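Local coordinates for protein Sfrice_029225 (Spodoptera frugiperda, PDB 6I50) that probably acts as a secreted cytokine of the tumour necrosis factor family that binds a TNF-type receptor, at residues Pro44-Val47 and Pro52-Thr55; Ala5-Gly10 and Leu71-Ile76; Val29-Ser32 and Pro36-Val39. One frame throughout, in Å; residues are numbered along the deposited sequence.

Contact 1. Residues Pro44-Val47 and Pro52-Thr55; sequences PWTV and PRPT
Thr46 meets the guanidinium end of Arg53 with its methyl group. The packing rests mainly on this methyl, which also comes near Arg53 CD. Thr46 CG2 lies over one face of the guanidinium, offset toward its rim, with CG2 to CZ of Arg53 at 3.5 Å. The methyl points there because it stands anti to the backbone N of Thr46. The same rotation turns OG1 away from the arginine. OG1 lies over the centre of the Trp45 ring and probably bonds to the backbone N of His7 on strand 5-10.

The polar part lies at the nitrogens of the arginine. Its chain runs extended from CG to NE and reaches across to the helix. Thr46 O comes close to two of its nitrogens, at 3.1 Å from Arg53 NE and 3.3 Å from Arg53 NH2.

Helix 44-47 is a single turn in the connection that leads from strand 40-42 of the inner sheet to strand 55-56 of the outer sheet. The fold is the jelly roll of the TNF family, and Arg53 brings the loop 52-55 against the helical turn of the same connection. The indole of Trp45 meets Phe3, and Trp45 NE1 bonds to Ala126 O of a neighbouring subunit.

One clear bond helps to hold the guanidinium. Arg53 NH1 donates to Pro54 O at 3.0 Å, on a lone pair in the carbonyl plane, with the oxygen 16° out of the guanidinium plane. A water at the guanidinium edge makes a weaker link. It donates to Val47 O at 2.8 Å and accepts a weak bond of 3.2 Å from Arg53 NH2.

Contact 2. Residues Ala5-Gly10 and Leu71-Ile76; sequences AAHFHG and LVYVQI
The His7 and Tyr73 rings meet rim to rim, and neither lies over the face of the other. Their planes differ by 31° and their centroids are 5.7 Å apart. At the edge of the imidazole, near its plane, sits the Tyr73 hydroxyl. At the edge of the phenol, in plane, sits His7 ND1. Phe154 of strand 144-161 also meets the imidazole, with a similar tilt between the rings.

The bond between the two is short. His7 ND1 and Tyr73 OH are 2.7 Å apart, and either could be the donor. Beside it, CE1 of Tyr73 lies 3.7 Å from CE1 of His7, so the ring carbons also touch. His7 CG is anti to the backbone N (chi1 -180°), which sends the ring out from its strand toward the tyrosine. The Tyr73 ring rises between its own backbone N and carbonyl carbon. The two side chains cross at about a right angle.

Both residues are buried, and the hydroxyl has a second partner. The backbone N of Ala126 of a neighbouring subunit donates to Tyr73 OH. The phenol oxygen is thus held from two sources, one of them across the trimer interface. Ala125 of that subunit packs on His7.

The two strands do not pair directly. Strand 144-161 runs between 5-10 and 68-80 and is antiparallel to both, so the histidine and tyrosine reach toward each other past it. All three belong to the inner sheet of the jelly roll. On its other edge strand 68-80 pairs with strand 117-129, which supplies Phe122 and Ala124 beside Tyr73.

Contact 3. Residues Val29-Ser32 and Pro36-Val39; sequences VRVS and PHDV
The first torsion of His37 places CG beside its backbone N (chi1 -69°), which swings the imidazole toward Val31. In Val31, CG2 is anti to the carbonyl carbon and CG1 is anti to the backbone N, which presents both methyls to the same face of the ring.

They use it differently. Val31 CG1 stands over one face of the imidazole. CG2, on the same side but offset, comes closer, with 3.6 Å from Val31 CG2 to CE1 of His37 and the same from Val31 CG2 to ND1 of His37. The two side chains cross at about a right angle. The polar end of the ring is used too: His37 NE2 bonds to OD1 of Asn139, which lies on strand 134-139.

The contact closes a short connection in the jelly roll. Strand 28-31 pairs with strand 144-161 at the edge of the inner sheet. The chain then turns back through residues 36-39 toward strand 40-42. His37 also bonds through its backbone to Val137, so this return links the edge of the inner sheet to an outer-sheet strand.

Val29 and Val39, two residues from the first pair on each segment, also meet. Val39 CG2 fits against both methyls of Val29, at 4.2 Å from CG1 and 4.2 Å from CG2. The touch is purely apolar and loose. Thr12 packs against both valines, and Met148 adds to the apolar surroundings of Val29.

Contacts 1 and 3 both lie nested inside the long loop closed by contact 2, and contact 3 closes before contact 1 opens. Contact 2 touches each of them. Its centre is about 11 Å from that of contact 1, and the probable bond at 2.9 Å between Thr46 OG1 and His7 N joins the two. Its centre is about 15 Å from that of contact 3, where Ile76 CG2 packs on His37 CE1 at 3.8 Å. Contacts 1 and 3 do not touch, with nearest atoms about 11 Å apart. Contacts 1 and 2 both reach the second subunit of the trimer, whereas contact 3 touches no other chain of the assembly.

Contact 1. Residues Pro44-Val47 and Pro52-Thr55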
# COMPACT_ATOMS: atom_id res chain seq x y z
N PRO A 44 8.95 -17.62 -5.10
CA PRO A 44 8.92 -19.08 -4.90
C PRO A 44 7.55 -19.63 -4.53
O PRO A 44 7.16 -20.69 -5.04
CB PRO A 44 9.95 -19.30 -3.79
CG PRO A 44 10.94 -18.20 -4.02
CD PRO A 44 10.11 -17.01 -4.44
N TRP A 45 6.79 -18.94 -3.68
CA TRP A 45 5.48 -19.48 -3.30
C TRP A 45 4.54 -19.51 -4.49
O TRP A 45 3.65 -20.37 -4.56
CB TRP A 45 4.88 -18.70 -2.13
CG TRP A 45 4.31 -17.32 -2.41
CD1 TRP A 45 4.89 -16.12 -2.11
CD2 TRP A 45 3.04 -17.01 -3.00
NE1 TRP A 45 4.07 -15.08 -2.49
CE2 TRP A 45 2.92 -15.60 -3.03
CE3 TRP A 45 1.98 -17.78 -3.50
CZ2 TRP A 45 1.80 -14.95 -3.55
CZ3 TRP A 45 0.87 -17.14 -4.02
CH2 TRP A 45 0.79 -15.74 -4.04
N THR A 46 4.72 -18.60 -5.44
CA THR A 46 3.91 -18.61 -6.65
C THR A 46 4.32 -19.75 -7.57
O THR A 46 3.46 -20.47 -8.09
CB THR A 46 4.05 -17.25 -7.36
OG1 THR A 46 3.49 -16.24 -6.51
CG2 THR A 46 3.32 -17.26 -8.69
N VAL A 47 5.63 -19.95 -7.77
CA VAL A 47 6.11 -21.09 -8.56
C VAL A 47 5.56 -22.40 -8.01
O VAL A 47 5.15 -23.29 -8.76
CB VAL A 47 7.65 -21.11 -8.59
CG1 VAL A 47 8.17 -22.43 -9.17
CG2 VAL A 47 8.18 -19.93 -9.40
N PRO A 52 -4.87 -22.81 -9.26
CA PRO A 52 -5.03 -21.95 -10.45
C PRO A 52 -4.77 -20.51 -10.05
O PRO A 52 -5.14 -20.09 -8.95
CB PRO A 52 -6.48 -22.18 -10.87
CG PRO A 52 -6.92 -23.42 -10.17
CD PRO A 52 -6.12 -23.51 -8.91
N ARG A 53 -4.13 -19.75 -10.93
CA ARG A 53 -3.63 -18.44 -10.53
C ARG A 53 -3.28 -17.64 -11.77
O ARG A 53 -3.10 -18.22 -12.85
CB ARG A 53 -2.39 -18.58 -9.63
CG ARG A 53 -1.25 -19.33 -10.30
CD ARG A 53 0.08 -18.93 -9.69
NE ARG A 53 1.20 -19.77 -10.10
CZ ARG A 53 2.07 -19.46 -11.06
NH1 ARG A 53 1.95 -18.32 -11.73
NH2 ARG A 53 3.07 -20.29 -11.34
N PRO A 54 -3.15 -16.32 -11.65
CA PRO A 54 -2.57 -15.54 -12.74
C PRO A 54 -1.16 -16.00 -13.05
O PRO A 54 -0.43 -16.49 -12.18
CB PRO A 54 -2.58 -14.10 -12.20
CG PRO A 54 -3.59 -14.11 -11.10
CD PRO A 54 -3.52 -15.48 -10.50
N THR A 55 -0.75 -15.83 -14.30
CA THR A 55 0.56 -16.28 -14.75
C THR A 55 1.29 -15.12 -15.42
O THR A 55 0.72 -14.06 -15.69
CB THR A 55 0.45 -17.48 -15.71
OG1 THR A 55 -0.39 -17.14 -16.83
CG2 THR A 55 -0.15 -18.69 -14.98
O HOH W 1 4.93 -22.83 -11.49

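Contact 2. Residues Ala5-Gly10 and Leu71-Ile76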
# COMPACT_ATOMS: atom_id res chain seq x y z
N ALA A 5 -4.03 -16.36 -6.72
CA ALA A 5 -3.14 -15.28 -6.33
C ALA A 5 -1.75 -15.56 -6.86
O ALA A 5 -1.37 -16.71 -7.07
CB ALA A 5 -3.10 -15.12 -4.80
N ALA A 6 -0.98 -14.49 -7.05
CA ALA A 6 0.38 -14.61 -7.55
C ALA A 6 1.16 -13.35 -7.18
O ALA A 6 0.59 -12.26 -7.08
CB ALA A 6 0.41 -14.84 -9.07
N HIS A 7 2.46 -13.52 -6.98
CA HIS A 7 3.37 -12.42 -6.72
C HIS A 7 4.57 -12.57 -7.64
O HIS A 7 5.17 -13.64 -7.71
CB HIS A 7 3.84 -12.41 -5.26
CG HIS A 7 4.77 -11.29 -4.93
ND1 HIS A 7 4.33 -10.04 -4.54
CD2 HIS A 7 6.13 -11.22 -4.95
CE1 HIS A 7 5.37 -9.26 -4.31
NE2 HIS A 7 6.47 -9.95 -4.55
N PHE A 8 4.89 -11.51 -8.38
CA PHE A 8 6.02 -11.49 -9.30
C PHE A 8 6.94 -10.35 -8.89
O PHE A 8 6.48 -9.23 -8.65
CB PHE A 8 5.56 -11.31 -10.75
CG PHE A 8 4.46 -12.24 -11.14
CD1 PHE A 8 4.75 -13.52 -11.57
CD2 PHE A 8 3.13 -11.84 -11.06
CE1 PHE A 8 3.74 -14.40 -11.93
CE2 PHE A 8 2.11 -12.70 -11.43
CZ PHE A 8 2.42 -13.99 -11.85
N HIS A 9 8.24 -10.62 -8.80
CA HIS A 9 9.16 -9.59 -8.33
C HIS A 9 10.33 -9.43 -9.28
O HIS A 9 10.57 -10.27 -10.17
CB HIS A 9 9.65 -9.87 -6.89
CG HIS A 9 10.28 -11.22 -6.69
ND1 HIS A 9 10.15 -11.93 -5.52
CD2 HIS A 9 11.07 -11.97 -7.50
CE1 HIS A 9 10.82 -13.06 -5.62
NE2 HIS A 9 11.39 -13.11 -6.81
N GLY A 10 11.04 -8.32 -9.12
CA GLY A 10 12.15 -8.03 -10.01
C GLY A 10 13.27 -9.04 -9.84
O GLY A 10 13.65 -9.40 -8.72
N LEU A 71 -7.36 -7.72 -5.22
CA LEU A 71 -6.43 -6.75 -4.68
C LEU A 71 -5.17 -6.80 -5.54
O LEU A 71 -4.54 -7.85 -5.64
CB LEU A 71 -6.11 -7.04 -3.22
CG LEU A 71 -5.03 -6.16 -2.57
CD1 LEU A 71 -5.54 -4.73 -2.38
CD2 LEU A 71 -4.59 -6.76 -1.24
N VAL A 72 -4.84 -5.69 -6.19
CA VAL A 72 -3.68 -5.61 -7.07
C VAL A 72 -2.73 -4.59 -6.46
O VAL A 72 -3.16 -3.51 -6.05
CB VAL A 72 -4.08 -5.19 -8.50
CG1 VAL A 72 -2.85 -5.11 -9.40
CG2 VAL A 72 -5.11 -6.16 -9.08
N TYR A 73 -1.44 -4.93 -6.39
CA TYR A 73 -0.47 -3.99 -5.84
C TYR A 73 0.78 -3.99 -6.71
O TYR A 73 1.14 -5.01 -7.31
CB TYR A 73 -0.13 -4.31 -4.38
CG TYR A 73 0.41 -5.71 -4.16
CD1 TYR A 73 1.76 -5.99 -4.34
CD2 TYR A 73 -0.44 -6.75 -3.79
CE1 TYR A 73 2.26 -7.27 -4.17
CE2 TYR A 73 0.05 -8.04 -3.60
CZ TYR A 73 1.40 -8.29 -3.80
OH TYR A 73 1.88 -9.56 -3.62
N VAL A 74 1.42 -2.83 -6.80
CA VAL A 74 2.60 -2.63 -7.63
C VAL A 74 3.58 -1.74 -6.89
O VAL A 74 3.18 -0.73 -6.29
CB VAL A 74 2.23 -1.99 -8.99
CG1 VAL A 74 3.49 -1.64 -9.78
CG2 VAL A 74 1.31 -2.90 -9.81
N GLN A 75 4.86 -2.08 -6.95
CA GLN A 75 5.92 -1.19 -6.50
C GLN A 75 7.03 -1.17 -7.53
O GLN A 75 7.54 -2.22 -7.94
CB GLN A 75 6.49 -1.61 -5.15
CG GLN A 75 7.63 -0.70 -4.68
CD GLN A 75 7.93 -0.86 -3.21
OE1 GLN A 75 7.08 -0.57 -2.37
NE2 GLN A 75 9.14 -1.32 -2.89
N ILE A 76 7.41 0.03 -7.97
CA ILE A 76 8.59 0.23 -8.81
C ILE A 76 9.58 1.05 -8.00
O ILE A 76 9.25 2.14 -7.51
CB ILE A 76 8.24 0.93 -10.13
CG1 ILE A 76 7.20 0.12 -10.92
CG2 ILE A 76 9.50 1.14 -10.97
CD1 ILE A 76 7.66 -1.27 -11.31

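Contact 3. Residues Val29-Ser32 and Pro36-Val39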
# COMPACT_ATOMS: atom_id res chain seq x y z
N VAL A 29 17.93 -1.34 -14.27
CA VAL A 29 17.40 -1.57 -15.61
C VAL A 29 16.85 -0.26 -16.15
O VAL A 29 16.09 0.44 -15.47
CB VAL A 29 16.29 -2.65 -15.60
CG1 VAL A 29 15.65 -2.78 -16.97
CG2 VAL A 29 16.86 -3.99 -15.14
N ARG A 30 17.22 0.07 -17.39
CA ARG A 30 16.63 1.19 -18.11
C ARG A 30 15.41 0.70 -18.86
O ARG A 30 15.48 -0.29 -19.60
CB ARG A 30 17.63 1.82 -19.09
CG ARG A 30 17.32 3.27 -19.46
CD ARG A 30 17.96 3.67 -20.79
NE ARG A 30 19.08 4.59 -20.60
CZ ARG A 30 18.97 5.92 -20.59
NH1 ARG A 30 20.05 6.68 -20.42
NH2 ARG A 30 17.79 6.49 -20.74
N VAL A 31 14.28 1.38 -18.68
CA VAL A 31 13.03 1.03 -19.33
C VAL A 31 12.74 2.10 -20.37
O VAL A 31 12.59 3.28 -20.03
CB VAL A 31 11.87 0.91 -18.32
CG1 VAL A 31 10.56 0.67 -19.05
CG2 VAL A 31 12.16 -0.22 -17.33
N SER A 32 12.66 1.69 -21.64
CA SER A 32 12.45 2.63 -22.72
C SER A 32 11.03 3.17 -22.71
O SER A 32 10.11 2.57 -22.13
CB SER A 32 12.76 1.98 -24.07
OG SER A 32 14.08 1.47 -24.09
N PRO A 36 6.85 -1.98 -21.49
CA PRO A 36 6.48 -2.47 -20.16
C PRO A 36 7.69 -2.97 -19.39
O PRO A 36 8.66 -3.47 -19.97
CB PRO A 36 5.50 -3.61 -20.46
CG PRO A 36 5.94 -4.12 -21.79
CD PRO A 36 6.49 -2.94 -22.55
N HIS A 37 7.63 -2.83 -18.07
CA HIS A 37 8.58 -3.52 -17.21
C HIS A 37 8.48 -5.02 -17.47
O HIS A 37 7.38 -5.58 -17.46
CB HIS A 37 8.31 -3.19 -15.74
CG HIS A 37 8.60 -1.76 -15.38
ND1 HIS A 37 9.80 -1.37 -14.82
CD2 HIS A 37 7.85 -0.64 -15.50
CE1 HIS A 37 9.78 -0.07 -14.61
NE2 HIS A 37 8.61 0.40 -15.01
N ASP A 38 9.62 -5.67 -17.73
CA ASP A 38 9.55 -7.07 -18.13
C ASP A 38 10.59 -7.94 -17.44
O ASP A 38 10.82 -9.08 -17.88
CB ASP A 38 9.67 -7.21 -19.65
CG ASP A 38 10.98 -6.66 -20.20
OD1 ASP A 38 11.84 -6.21 -19.40
OD2 ASP A 38 11.16 -6.69 -21.43
N VAL A 39 11.22 -7.46 -16.38
CA VAL A 39 12.21 -8.25 -15.65
C VAL A 39 11.54 -8.83 -14.41
O VAL A 39 12.10 -8.80 -13.31
CB VAL A 39 13.44 -7.40 -15.30
CG1 VAL A 39 14.62 -8.28 -14.91
CG2 VAL A 39 13.82 -6.52 -16.48